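Local coordinates for ATP-citrate lyase beta-subunit (Chlorobium limicola, PDB 6HXJ), which probably works with its partner subunit to cleave citrate, using ATP and coenzyme A, into oxaloacetate and acetyl-CoA, at residues 182-187 with 206-211; 333-338 with 367-372; 119-124 with 132-137; 253-258 with 309-314; 354-359 with 384-389. All coordinates share one frame; numbering follows the deposited sequence.

Interaction 1 of 5, residues 182-187 with 206-211; sequences EDAQSI and AVMNVD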
# COMPACT_ATOMS: atom_id res chain seq x y z
N GLU A 182 46.53 -32.71 21.67
CA GLU A 182 46.01 -31.85 22.72
C GLU A 182 46.54 -30.41 22.67
O GLU A 182 46.36 -29.67 23.63
CB GLU A 182 46.23 -32.45 24.14
CG GLU A 182 45.42 -33.70 24.46
CD GLU A 182 43.91 -33.65 24.27
OE1 GLU A 182 43.28 -32.63 24.65
OE2 GLU A 182 43.36 -34.65 23.76
N ASP A 183 47.20 -30.01 21.58
CA ASP A 183 47.77 -28.66 21.49
C ASP A 183 48.70 -28.33 22.69
O ASP A 183 48.66 -27.21 23.20
CB ASP A 183 46.65 -27.58 21.32
CG ASP A 183 46.28 -27.27 19.87
OD1 ASP A 183 47.09 -26.56 19.18
OD2 ASP A 183 45.17 -27.65 19.44
N ALA A 184 49.51 -29.29 23.14
CA ALA A 184 50.39 -29.05 24.29
C ALA A 184 51.56 -28.21 23.91
O ALA A 184 51.96 -28.20 22.75
CB ALA A 184 50.87 -30.37 24.88
N GLN A 185 52.15 -27.51 24.87
CA GLN A 185 53.38 -26.75 24.73
C GLN A 185 54.50 -27.65 25.26
O GLN A 185 55.60 -27.69 24.72
CB GLN A 185 53.29 -25.44 25.51
CG GLN A 185 52.29 -24.49 24.88
CD GLN A 185 51.82 -23.35 25.76
OE1 GLN A 185 51.84 -23.41 27.00
NE2 GLN A 185 51.31 -22.31 25.13
N SER A 186 54.18 -28.45 26.27
CA SER A 186 55.08 -29.38 26.93
C SER A 186 54.34 -30.32 27.89
O SER A 186 53.31 -29.96 28.45
CB SER A 186 56.19 -28.64 27.69
OG SER A 186 55.67 -27.82 28.71
N ILE A 187 54.90 -31.54 28.07
CA ILE A 187 54.43 -32.60 28.97
C ILE A 187 55.67 -33.22 29.60
O ILE A 187 56.54 -33.68 28.87
CB ILE A 187 53.61 -33.67 28.19
CG1 ILE A 187 52.40 -33.06 27.42
CG2 ILE A 187 53.19 -34.81 29.14
CD1 ILE A 187 51.81 -33.91 26.28
N ALA A 206 52.84 -35.72 36.71
CA ALA A 206 52.46 -35.19 35.40
C ALA A 206 52.42 -33.67 35.36
O ALA A 206 51.49 -33.05 35.91
CB ALA A 206 51.11 -35.77 35.00
N VAL A 207 53.41 -33.07 34.67
CA VAL A 207 53.53 -31.61 34.47
C VAL A 207 53.12 -31.28 33.01
O VAL A 207 53.92 -31.44 32.10
CB VAL A 207 54.94 -31.06 34.82
CG1 VAL A 207 54.95 -29.54 34.80
CG2 VAL A 207 55.42 -31.57 36.17
N MET A 208 51.90 -30.79 32.79
CA MET A 208 51.43 -30.50 31.43
C MET A 208 51.10 -29.04 31.18
O MET A 208 50.29 -28.46 31.89
CB MET A 208 50.22 -31.38 31.10
CG MET A 208 49.89 -31.44 29.68
SD MET A 208 48.61 -32.68 29.53
CE MET A 208 48.42 -32.76 27.70
N ASN A 209 51.65 -28.49 30.11
CA ASN A 209 51.32 -27.13 29.63
C ASN A 209 50.61 -27.23 28.29
O ASN A 209 51.14 -27.85 27.37
CB ASN A 209 52.55 -26.25 29.50
CG ASN A 209 53.30 -26.10 30.79
OD1 ASN A 209 52.93 -25.31 31.66
ND2 ASN A 209 54.33 -26.92 30.98
N VAL A 210 49.38 -26.69 28.20
CA VAL A 210 48.64 -26.73 26.93
C VAL A 210 48.45 -25.33 26.38
O VAL A 210 48.46 -24.36 27.12
CB VAL A 210 47.32 -27.57 26.94
CG1 VAL A 210 47.63 -29.05 27.13
CG2 VAL A 210 46.32 -27.07 27.97
N ASP A 211 48.30 -25.22 25.07
CA ASP A 211 48.07 -23.91 24.45
C ASP A 211 46.55 -23.56 24.59
O ASP A 211 45.73 -24.00 23.78
CB ASP A 211 48.58 -23.92 22.99
CG ASP A 211 48.18 -22.73 22.12
OD1 ASP A 211 47.88 -21.64 22.69
OD2 ASP A 211 48.22 -22.87 20.88

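Interaction 2 of 5, residues 333-338 with 367-372; sequences SGIING and AAIKQL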
# COMPACT_ATOMS: atom_id res chain seq x y z
N SER A 333 38.25 9.22 28.40
CA SER A 333 36.99 9.56 29.08
C SER A 333 36.68 8.54 30.20
O SER A 333 36.21 8.93 31.28
CB SER A 333 35.84 9.70 28.09
OG SER A 333 35.21 8.46 27.78
N GLY A 334 36.99 7.26 29.95
CA GLY A 334 36.83 6.18 30.91
C GLY A 334 37.76 6.38 32.09
O GLY A 334 37.35 6.16 33.22
N ILE A 335 39.02 6.84 31.82
CA ILE A 335 40.07 7.16 32.82
C ILE A 335 39.63 8.36 33.65
O ILE A 335 39.73 8.32 34.87
CB ILE A 335 41.53 7.36 32.21
CG1 ILE A 335 42.06 6.06 31.58
CG2 ILE A 335 42.54 7.87 33.27
CD1 ILE A 335 43.32 6.21 30.74
N ILE A 336 39.14 9.42 32.97
CA ILE A 336 38.66 10.65 33.60
C ILE A 336 37.49 10.33 34.52
O ILE A 336 37.52 10.72 35.68
CB ILE A 336 38.33 11.79 32.56
CG1 ILE A 336 39.60 12.30 31.86
CG2 ILE A 336 37.60 12.96 33.23
CD1 ILE A 336 39.35 13.05 30.57
N ASN A 337 36.47 9.60 34.00
CA ASN A 337 35.29 9.19 34.79
C ASN A 337 35.68 8.42 36.06
O ASN A 337 35.24 8.80 37.14
CB ASN A 337 34.29 8.45 33.92
CG ASN A 337 33.46 9.45 33.17
OD1 ASN A 337 32.81 10.32 33.77
ND2 ASN A 337 33.56 9.42 31.84
N GLY A 338 36.61 7.48 35.92
CA GLY A 338 37.15 6.71 37.03
C GLY A 338 37.99 7.53 38.00
O GLY A 338 38.08 7.17 39.17
N ALA A 367 43.40 17.13 26.01
CA ALA A 367 42.74 18.38 26.43
C ALA A 367 41.72 18.10 27.53
O ALA A 367 41.64 18.85 28.50
CB ALA A 367 42.07 19.05 25.24
N ALA A 368 40.97 16.99 27.41
CA ALA A 368 39.98 16.54 28.39
C ALA A 368 40.65 16.18 29.72
O ALA A 368 40.15 16.54 30.78
CB ALA A 368 39.21 15.36 27.84
N ILE A 369 41.82 15.53 29.67
CA ILE A 369 42.56 15.13 30.86
C ILE A 369 43.25 16.35 31.57
O ILE A 369 43.31 16.37 32.80
CB ILE A 369 43.53 13.95 30.49
CG1 ILE A 369 44.00 13.14 31.74
CG2 ILE A 369 44.72 14.33 29.63
CD1 ILE A 369 43.20 11.91 32.12
N LYS A 370 43.73 17.36 30.81
CA LYS A 370 44.35 18.56 31.37
C LYS A 370 43.29 19.48 31.99
O LYS A 370 43.62 20.29 32.85
CB LYS A 370 45.23 19.29 30.33
CG LYS A 370 46.34 20.13 30.95
CD LYS A 370 47.48 20.48 29.97
CE LYS A 370 48.62 21.22 30.64
NZ LYS A 370 49.40 20.37 31.59
N GLN A 371 42.00 19.34 31.59
CA GLN A 371 40.91 20.10 32.21
C GLN A 371 40.80 19.65 33.66
O GLN A 371 40.55 20.49 34.52
CB GLN A 371 39.59 19.86 31.49
CG GLN A 371 38.39 20.59 32.07
CD GLN A 371 37.11 20.21 31.35
OE1 GLN A 371 36.81 19.03 31.13
NE2 GLN A 371 36.30 21.21 31.04
N LEU A 372 41.03 18.35 33.93
CA LEU A 372 40.99 17.82 35.30
C LEU A 372 41.84 18.62 36.29
O LEU A 372 41.68 18.44 37.49
CB LEU A 372 41.32 16.33 35.38
CG LEU A 372 40.22 15.35 35.03
CD1 LEU A 372 40.77 13.95 34.97
CD2 LEU A 372 39.11 15.36 36.05

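Interaction 3 of 5, residues 119-124 with 132-137; sequences LISKHG and WDSVRR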
# COMPACT_ATOMS: atom_id res chain seq x y z
N LEU A 119 62.67 -36.05 25.20
CA LEU A 119 63.83 -36.34 26.03
C LEU A 119 63.48 -37.58 26.84
O LEU A 119 62.39 -37.66 27.41
CB LEU A 119 64.19 -35.14 26.94
CG LEU A 119 65.09 -34.06 26.32
CD1 LEU A 119 64.35 -33.23 25.32
CD2 LEU A 119 65.62 -33.12 27.38
N ILE A 120 64.38 -38.57 26.83
CA ILE A 120 64.17 -39.82 27.56
C ILE A 120 65.37 -40.16 28.46
O ILE A 120 66.52 -39.99 28.07
CB ILE A 120 63.78 -40.98 26.59
CG1 ILE A 120 63.19 -42.18 27.37
CG2 ILE A 120 64.93 -41.41 25.64
CD1 ILE A 120 62.51 -43.14 26.51
N SER A 121 65.09 -40.65 29.66
CA SER A 121 66.16 -41.08 30.57
C SER A 121 65.76 -42.32 31.33
O SER A 121 64.59 -42.49 31.68
CB SER A 121 66.54 -39.97 31.54
OG SER A 121 67.78 -40.27 32.15
N LYS A 122 66.73 -43.18 31.61
CA LYS A 122 66.52 -44.39 32.40
C LYS A 122 66.64 -44.04 33.89
O LYS A 122 66.13 -44.78 34.73
CB LYS A 122 67.56 -45.45 32.02
CG LYS A 122 67.01 -46.87 31.98
CD LYS A 122 68.05 -47.87 31.50
CE LYS A 122 67.61 -49.29 31.76
NZ LYS A 122 68.76 -50.24 31.69
N HIS A 123 67.31 -42.91 34.19
CA HIS A 123 67.52 -42.37 35.53
C HIS A 123 66.44 -41.38 35.90
O HIS A 123 66.66 -40.17 35.87
CB HIS A 123 68.90 -41.71 35.65
CG HIS A 123 70.02 -42.68 35.53
ND1 HIS A 123 70.26 -43.64 36.51
CD2 HIS A 123 70.95 -42.82 34.56
CE1 HIS A 123 71.31 -44.32 36.09
NE2 HIS A 123 71.76 -43.86 34.92
N GLY A 124 65.28 -41.90 36.28
CA GLY A 124 64.15 -41.07 36.66
C GLY A 124 64.08 -40.79 38.14
O GLY A 124 64.71 -41.46 38.95
N TRP A 132 72.16 -35.90 33.72
CA TRP A 132 71.68 -35.23 32.52
C TRP A 132 72.42 -35.70 31.25
O TRP A 132 72.00 -35.39 30.14
CB TRP A 132 71.64 -33.71 32.66
CG TRP A 132 70.64 -33.08 31.73
CD1 TRP A 132 70.92 -32.43 30.56
CD2 TRP A 132 69.21 -33.18 31.80
NE1 TRP A 132 69.75 -32.08 29.92
CE2 TRP A 132 68.69 -32.52 30.66
CE3 TRP A 132 68.31 -33.73 32.73
CZ2 TRP A 132 67.31 -32.39 30.44
CZ3 TRP A 132 66.95 -33.62 32.50
CH2 TRP A 132 66.46 -32.95 31.37
N ASP A 133 73.48 -36.53 31.41
CA ASP A 133 74.21 -37.11 30.26
C ASP A 133 73.46 -38.36 29.81
O ASP A 133 73.59 -38.79 28.66
CB ASP A 133 75.66 -37.46 30.66
CG ASP A 133 76.77 -36.51 30.22
OD1 ASP A 133 76.46 -35.31 29.95
OD2 ASP A 133 77.95 -36.93 30.18
N SER A 134 72.68 -38.94 30.75
CA SER A 134 71.89 -40.14 30.53
C SER A 134 70.73 -39.88 29.58
O SER A 134 70.20 -40.82 28.99
CB SER A 134 71.38 -40.70 31.86
OG SER A 134 70.43 -39.88 32.51
N VAL A 135 70.35 -38.60 29.45
CA VAL A 135 69.25 -38.11 28.62
C VAL A 135 69.56 -38.18 27.12
O VAL A 135 70.53 -37.58 26.64
CB VAL A 135 68.75 -36.71 29.05
CG1 VAL A 135 67.70 -36.16 28.09
CG2 VAL A 135 68.20 -36.72 30.47
N ARG A 136 68.73 -38.94 26.42
CA ARG A 136 68.75 -39.10 24.97
C ARG A 136 67.55 -38.36 24.43
O ARG A 136 66.42 -38.53 24.90
CB ARG A 136 68.77 -40.59 24.56
CG ARG A 136 69.96 -41.39 25.13
CD ARG A 136 71.30 -40.80 24.72
NE ARG A 136 72.41 -41.41 25.45
CZ ARG A 136 73.62 -40.86 25.55
NH1 ARG A 136 74.58 -41.48 26.22
NH2 ARG A 136 73.87 -39.68 24.99
N ARG A 137 67.82 -37.46 23.51
CA ARG A 137 66.79 -36.61 22.95
C ARG A 137 66.69 -36.75 21.45
O ARG A 137 67.71 -36.83 20.76
CB ARG A 137 66.98 -35.14 23.37
CG ARG A 137 68.40 -34.59 23.23
CD ARG A 137 68.43 -33.09 23.44
NE ARG A 137 68.43 -32.72 24.86
CZ ARG A 137 68.63 -31.48 25.32
NH1 ARG A 137 68.85 -30.48 24.47
NH2 ARG A 137 68.61 -31.24 26.62

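Interaction 4 of 5, residues 253-258 with 309-314; sequences FVEVPG and RLPNIK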
# COMPACT_ATOMS: atom_id res chain seq x y z
N PHE A 253 45.21 -6.71 35.17
CA PHE A 253 45.60 -6.07 36.42
C PHE A 253 46.26 -7.09 37.34
O PHE A 253 45.73 -8.19 37.54
CB PHE A 253 44.42 -5.35 37.12
CG PHE A 253 44.73 -4.81 38.50
CD1 PHE A 253 45.37 -3.58 38.66
CD2 PHE A 253 44.37 -5.53 39.64
CE1 PHE A 253 45.64 -3.08 39.93
CE2 PHE A 253 44.66 -5.03 40.91
CZ PHE A 253 45.29 -3.81 41.05
N VAL A 254 47.44 -6.74 37.87
CA VAL A 254 48.21 -7.55 38.81
C VAL A 254 48.63 -6.65 39.98
O VAL A 254 49.21 -5.58 39.76
CB VAL A 254 49.44 -8.27 38.17
CG1 VAL A 254 50.08 -9.22 39.17
CG2 VAL A 254 49.06 -9.02 36.90
N GLU A 255 48.34 -7.08 41.20
CA GLU A 255 48.69 -6.32 42.39
C GLU A 255 50.08 -6.72 42.89
O GLU A 255 50.36 -7.91 43.07
CB GLU A 255 47.63 -6.51 43.49
CG GLU A 255 47.56 -5.36 44.49
CD GLU A 255 46.43 -5.39 45.51
OE1 GLU A 255 45.30 -5.82 45.15
OE2 GLU A 255 46.65 -4.93 46.65
N VAL A 256 50.95 -5.72 43.05
CA VAL A 256 52.30 -5.92 43.58
C VAL A 256 52.25 -5.52 45.06
O VAL A 256 51.81 -4.41 45.36
CB VAL A 256 53.38 -5.15 42.77
CG1 VAL A 256 54.77 -5.37 43.35
CG2 VAL A 256 53.35 -5.59 41.30
N PRO A 257 52.65 -6.43 46.01
CA PRO A 257 52.62 -6.07 47.44
C PRO A 257 53.43 -4.80 47.78
O PRO A 257 54.64 -4.75 47.60
CB PRO A 257 53.17 -7.32 48.13
CG PRO A 257 52.92 -8.44 47.16
CD PRO A 257 53.15 -7.81 45.82
N GLY A 258 52.71 -3.77 48.23
CA GLY A 258 53.28 -2.47 48.53
C GLY A 258 53.36 -1.62 47.28
O GLY A 258 52.43 -1.62 46.46
N ARG A 309 41.97 2.68 44.13
CA ARG A 309 41.63 2.01 45.39
C ARG A 309 42.89 1.45 46.11
O ARG A 309 42.83 1.22 47.31
CB ARG A 309 40.59 0.90 45.15
CG ARG A 309 39.15 1.39 44.89
CD ARG A 309 38.25 0.26 44.39
NE ARG A 309 37.12 0.75 43.58
CZ ARG A 309 36.43 0.01 42.71
NH1 ARG A 309 36.73 -1.27 42.52
NH2 ARG A 309 35.43 0.55 42.02
N LEU A 310 44.03 1.28 45.39
CA LEU A 310 45.31 0.75 45.90
C LEU A 310 45.92 1.51 47.11
O LEU A 310 45.90 2.75 47.13
CB LEU A 310 46.37 0.64 44.77
CG LEU A 310 46.14 -0.46 43.73
CD1 LEU A 310 46.99 -0.22 42.51
CD2 LEU A 310 46.46 -1.83 44.27
N PRO A 311 46.44 0.74 48.12
CA PRO A 311 47.00 1.39 49.31
C PRO A 311 48.37 2.01 49.12
O PRO A 311 49.24 1.47 48.41
CB PRO A 311 47.04 0.25 50.34
CG PRO A 311 47.23 -0.98 49.53
CD PRO A 311 46.51 -0.73 48.22
N ASN A 312 48.58 3.14 49.84
CA ASN A 312 49.80 3.96 49.91
C ASN A 312 50.47 4.21 48.53
O ASN A 312 51.66 3.93 48.31
CB ASN A 312 50.80 3.43 50.97
CG ASN A 312 50.97 1.92 51.06
OD1 ASN A 312 51.66 1.29 50.23
ND2 ASN A 312 50.34 1.32 52.07
N ILE A 313 49.70 4.76 47.62
CA ILE A 313 50.24 5.10 46.31
C ILE A 313 50.50 6.61 46.25
O ILE A 313 49.64 7.41 46.63
CB ILE A 313 49.43 4.53 45.12
CG1 ILE A 313 48.00 5.10 45.04
CG2 ILE A 313 49.43 3.01 45.16
CD1 ILE A 313 47.34 4.93 43.70
N LYS A 314 51.70 7.01 45.81
CA LYS A 314 52.07 8.42 45.76
C LYS A 314 51.83 9.07 44.39
O LYS A 314 51.36 10.21 44.35
CB LYS A 314 53.52 8.64 46.26
CG LYS A 314 53.65 8.58 47.79
CD LYS A 314 54.92 7.87 48.26
CE LYS A 314 55.83 8.74 49.11
NZ LYS A 314 55.27 9.03 50.46

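Interaction 5 of 5, residues 354-359 with 384-389; sequences WVRRGG and RSMPMT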
# COMPACT_ATOMS: atom_id res chain seq x y z
N TRP A 354 50.52 11.53 36.44
CA TRP A 354 51.46 11.79 35.34
C TRP A 354 50.91 11.17 34.06
O TRP A 354 50.75 9.95 33.99
CB TRP A 354 52.86 11.26 35.67
CG TRP A 354 53.42 11.77 36.96
CD1 TRP A 354 53.27 11.22 38.21
CD2 TRP A 354 54.16 12.97 37.14
NE1 TRP A 354 53.90 12.00 39.15
CE2 TRP A 354 54.47 13.08 38.52
CE3 TRP A 354 54.65 13.96 36.26
CZ2 TRP A 354 55.22 14.14 39.05
CZ3 TRP A 354 55.39 15.01 36.78
CH2 TRP A 354 55.67 15.09 38.16
N VAL A 355 50.58 12.02 33.09
CA VAL A 355 50.00 11.60 31.82
C VAL A 355 50.97 11.86 30.67
O VAL A 355 51.51 12.96 30.54
CB VAL A 355 48.60 12.26 31.57
CG1 VAL A 355 47.95 11.74 30.30
CG2 VAL A 355 47.67 12.04 32.75
N ARG A 356 51.18 10.83 29.84
CA ARG A 356 51.97 10.90 28.61
C ARG A 356 51.33 9.90 27.66
O ARG A 356 51.30 8.70 27.94
CB ARG A 356 53.48 10.62 28.82
CG ARG A 356 54.34 10.93 27.60
CD ARG A 356 54.43 9.75 26.65
NE ARG A 356 55.26 10.02 25.49
CZ ARG A 356 55.28 9.29 24.39
NH1 ARG A 356 54.49 8.22 24.27
NH2 ARG A 356 56.07 9.62 23.38
N ARG A 357 50.79 10.40 26.55
CA ARG A 357 50.09 9.56 25.60
C ARG A 357 50.05 10.15 24.18
O ARG A 357 50.18 11.36 23.97
CB ARG A 357 48.67 9.29 26.14
CG ARG A 357 47.81 8.27 25.38
CD ARG A 357 48.35 6.85 25.42
NE ARG A 357 47.33 5.89 24.99
CZ ARG A 357 47.56 4.86 24.18
NH1 ARG A 357 48.79 4.63 23.70
NH2 ARG A 357 46.58 4.03 23.85
N GLY A 358 49.88 9.26 23.21
CA GLY A 358 49.68 9.54 21.80
C GLY A 358 48.71 8.53 21.22
O GLY A 358 48.49 7.47 21.82
N GLY A 359 48.10 8.85 20.09
CA GLY A 359 47.16 7.93 19.46
C GLY A 359 45.96 8.61 18.84
O GLY A 359 45.83 9.82 18.96
N ARG A 384 53.63 13.49 22.98
CA ARG A 384 54.68 12.69 22.34
C ARG A 384 56.10 13.27 22.44
O ARG A 384 57.06 12.49 22.45
CB ARG A 384 54.32 12.44 20.89
CG ARG A 384 54.00 13.71 20.12
CD ARG A 384 52.99 13.43 19.06
NE ARG A 384 53.62 12.63 18.03
CZ ARG A 384 53.00 11.68 17.35
NH1 ARG A 384 51.72 11.43 17.56
NH2 ARG A 384 53.66 10.99 16.44
N SER A 385 56.24 14.62 22.48
CA SER A 385 57.54 15.31 22.58
C SER A 385 58.33 14.90 23.86
O SER A 385 59.57 14.84 23.82
CB SER A 385 57.38 16.82 22.49
OG SER A 385 56.39 17.29 23.39
N MET A 386 57.60 14.55 24.94
CA MET A 386 58.12 14.03 26.19
C MET A 386 58.46 12.54 25.93
O MET A 386 57.53 11.78 25.64
CB MET A 386 57.05 14.16 27.28
CG MET A 386 57.27 13.30 28.54
SD MET A 386 58.78 13.68 29.49
CE MET A 386 58.34 15.31 30.17
N PRO A 387 59.76 12.11 25.96
CA PRO A 387 60.07 10.69 25.73
C PRO A 387 59.18 9.85 26.65
O PRO A 387 58.87 10.27 27.76
CB PRO A 387 61.59 10.62 25.94
CG PRO A 387 62.05 11.99 25.67
CD PRO A 387 60.99 12.87 26.23
N MET A 388 58.70 8.70 26.13
CA MET A 388 57.73 7.78 26.75
C MET A 388 57.85 7.54 28.27
O MET A 388 56.93 7.91 29.02
CB MET A 388 57.78 6.41 26.07
CG MET A 388 56.50 5.62 26.27
SD MET A 388 56.46 3.98 25.56
CE MET A 388 57.43 3.04 26.69
N THR A 389 58.96 6.91 28.72
CA THR A 389 59.22 6.53 30.11
C THR A 389 59.90 7.66 30.89
O THR A 389 60.32 7.43 32.03
CB THR A 389 60.02 5.22 30.19
OG1 THR A 389 61.16 5.34 29.34
CG2 THR A 389 59.20 4.00 29.78

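Interaction 1 of 5, residues 182-187 with 206-211
The carbonyl O of Asn209 is gripped twice across the hairpin. It accepts from both Gln185 N, at 2.7 Å, and Ser186 N, at 3.3 Å, the two donors coming from the same face of the carbonyl plane. This classic beta bulge shifts the antiparallel register by one residue between Ala184 and Ser186. Asn209 N returns a bond to Ser186 O, and Asn209 ND2 reaches Ser186 OG at 2.8 Å, with the serine oxygen 23° out of the amide plane. Ser186 OG stands between its backbone N and carbonyl carbon (chi1 62°), on the side of the sheet where Asn209 ND2 can meet it. Beyond the bulge, Asp211 N bonds to Asp183 O at 2.8 Å.

On the other face Ile187 and Met208 lie side by side, CG1 against CG at 3.7 Å, with helices 6-15 and 163-181 packed over them. The amide plane of Gln185 lies within 7° of the Asp211 carboxylate plane; Gln185 NE2 bonds to an acidic side chain of another protein chain.

Asp183 OD1 and Asp211 OD2 stand 4.2 Å apart; a salt bridge from Arg217 to Asp183 and a bond from the backbone of another protein chain to Asp211 probably offset their repulsion.

Interaction 2 of 5, residues 333-338 with 367-372
Ile336 points from helix 333-338 at Ala368, Ile369 and Leu372 of the neighbouring segment. CD1, at the end of the long branch, pushes up to the Ala368 methyl, CB, at 3.6 Å and lies against the backbone where Ala368 joins Ile369. Further back, CG1 is met by Ile369 CD1 at 3.6 Å. Leu372 CD1 is shared, 3.7 Å from Ile336 CG1 and 3.7 Å from Ile336 CG2, the short branch. With CG1 beside the backbone N and CG2 anti to it (chi1 -67°), the two branches of Ile336 are spread in such a way that both meet Leu372.

Ile336 crosses both Ile369 and Leu372 obliquely. The first bond of Ile369 does not aim at helix 333-338, but its CD1 end comes nearer and also lies 4.3 Å from Ile335 CG2. The segments 333-338 and 367-371 run almost parallel, their axes 12° apart in direction and 10.0 Å apart at closest approach. Strand 352-356 lies between them in sequence, so they belong to successive alpha-beta units of the domain; Ile369 also packs on Ile379 and Val381 of strand 378-382.

Shortening Ile336 to an alanine is likely to open a gap between the helices, with Ile369 CD1 and Leu372 CD1 deprived of their shared partner. No hydrogen bond crosses here, so cohesion between these segments rests on the fit of aliphatic groups.

Interaction 3 of 5, residues 119-124 with 132-137
Ile120 and Arg136 share the backbone pairing of the contact: Ile120 N bonds to Arg136 O at 2.8 Å, and Arg136 N returns to Ile120 O at 3.0 Å. Weaker CA-H...O contacts flank this pair, from Leu119 CA to Arg136 O and from Val135 CA to Ile120 O.

The apolar contacts gather on Leu119. Its CD2 methyl approaches Trp132 CZ2 at 3.6 Å, the two side chains crossing at about a right angle, and CG meets Val135 CG1 at 3.8 Å. With chi1 at -85°, Leu119 CG sits beside the backbone N, and from there its branches reach the arginine on the paired strand as well. Leu119 and Arg137 lie side by side, pointing the same way, CG 3.7 Å from Arg137 CB. Val135 is shared: its CG2 lies over one indole face of Trp132, toward the rim, 3.7 Å above the plane, and also touches Ser121 CB. With a serine in place of Leu119, Trp132 and Arg137 CB would probably lose the side chain that links them.

Strands 115-121 and 136-141 are antiparallel neighbours at one end of the six-stranded sheet in the ATP-grasp region, and 136-141 is its outermost strand within this chain. Helices 148-158 and 163-181 pack on the face that carries Ile120.

Polar side chains cluster where the strands part. Ser121 OG and Ser134 OG are 2.7 Å apart; Ser134 OG bonds to Asn131 O. His123 presents its ring edge to Ser134 CB, which lies 3.5 Å from His123 CD2.

Interaction 4 of 5, residues 253-258 with 309-314
In Phe253 the first torsion swings the ring anti to the backbone N (chi1 173°), while in Leu310 it sets CG, and with it the two methyls, beside the backbone N and anti to the carbonyl carbon (chi1 -71°). Phe253 and Leu310 approach from opposite directions, and the leucine methyls meet the far end of the ring. Leu310 CD2 sits at the ring edge, close to its plane and 4.0 Å from Phe253 CZ, while CD1 comes to 4.1 Å from Phe253 CE1. This is a methyl-to-edge contact, with no leucine methyl stacked over the ring.

Glu255 reaches the same methyl by an extended chain. It slides past Leu310 in the reverse direction, setting its aliphatic CG 3.7 Å from Leu310 CD2 and its carboxylate carbon, CD, only slightly farther away at 3.8 Å. One leucine branch thus touches both the aromatic edge and the flank of the glutamate.

The two segments belong to the mixed six-stranded sheet and its connections in the citrate-binding region. Phe253 and Glu255 are on strand 250-255, an outermost strand within this chain, and Leu310 lies in the loop between helix 297-309 and strand 315-318. The Phe253 ring is also packed by helix 235-246, through Ala236 and Ile240, and by helix 297-309, through Leu303 and Ile307; Leu310 itself touches Asn287 of the adjoining strand.

Away from this cluster the segments meet more loosely. Gly258 CA is 4.4 Å from Asn312 OD1, and Gly258 has a positive phi (85°), which suits a residue without a side chain.

Interaction 5 of 5, residues 354-359 with 384-389
Arg356 ends strand 352-356, and opposite it the chain of 384-389 runs without regular structure, turning so that the carbonyls of Arg384 and Met386 both come to the arginine. The nearest CA atoms, those of Arg356 and Met388, are 6.8 Å apart, and the backbones form no hydrogen bond to each other.

The side chain of Arg356 bridges the gap. Its CG is anti to the backbone N (chi1 -170°), and a bend at chi2 carries the guanidinium across to the loop. NE bonds to Met386 O at 2.9 Å, with the oxygen at the edge of the guanidinium and near its plane. NH2 reaches Arg384 O at 3.2 Å, a less direct bond whose acceptor is 24° out of that plane. Met388 CA lies over one guanidinium face, 3.6 Å above it, while Met388 CG touches NH1 at 3.8 Å. Arg356 CG also packs against Met386 CG at 3.9 Å. NH1 has further partners: Gly320 O and an acidic side chain of another protein chain, a salt bridge that probably balances the buried charge.

Next along the chain, Arg357 points away from the loop and bonds through NH1 to Ala321 O and to a bound citrate anion, probably from the crystallisation liquor. Strands 315-318, 352-356 and 378-382 form the parallel part of a mixed sheet, and the loop after strand 352-356 meets the citrate through Arg357, consistent with the citrate-binding family of this region.

How the interactions relate
Interactions 1 and 3 belong to the six-stranded antiparallel sheet of the ATP-grasp region; their centres are 20 Å apart and their nearest atoms about 7 Å. Interactions 2, 4 and 5 lie in the citrate-binding region, across the chain's centre from interactions 1 and 3. Interactions 2 and 5 touch, Ile369 CG1 packing on Val355 CG2 at 4.0 Å, and their segments alternate along the chain. Interaction 4 reaches the same sheet as interaction 5, with nearest atoms about 6 Å apart. The Arg357 side chain of interaction 5 is about 3 Å from citrate, the Ile335 side chain of interaction 2 about 10 Å. Arg357 and Asp211 side chains lie about 13 and 14 Å from bound coenzyme A.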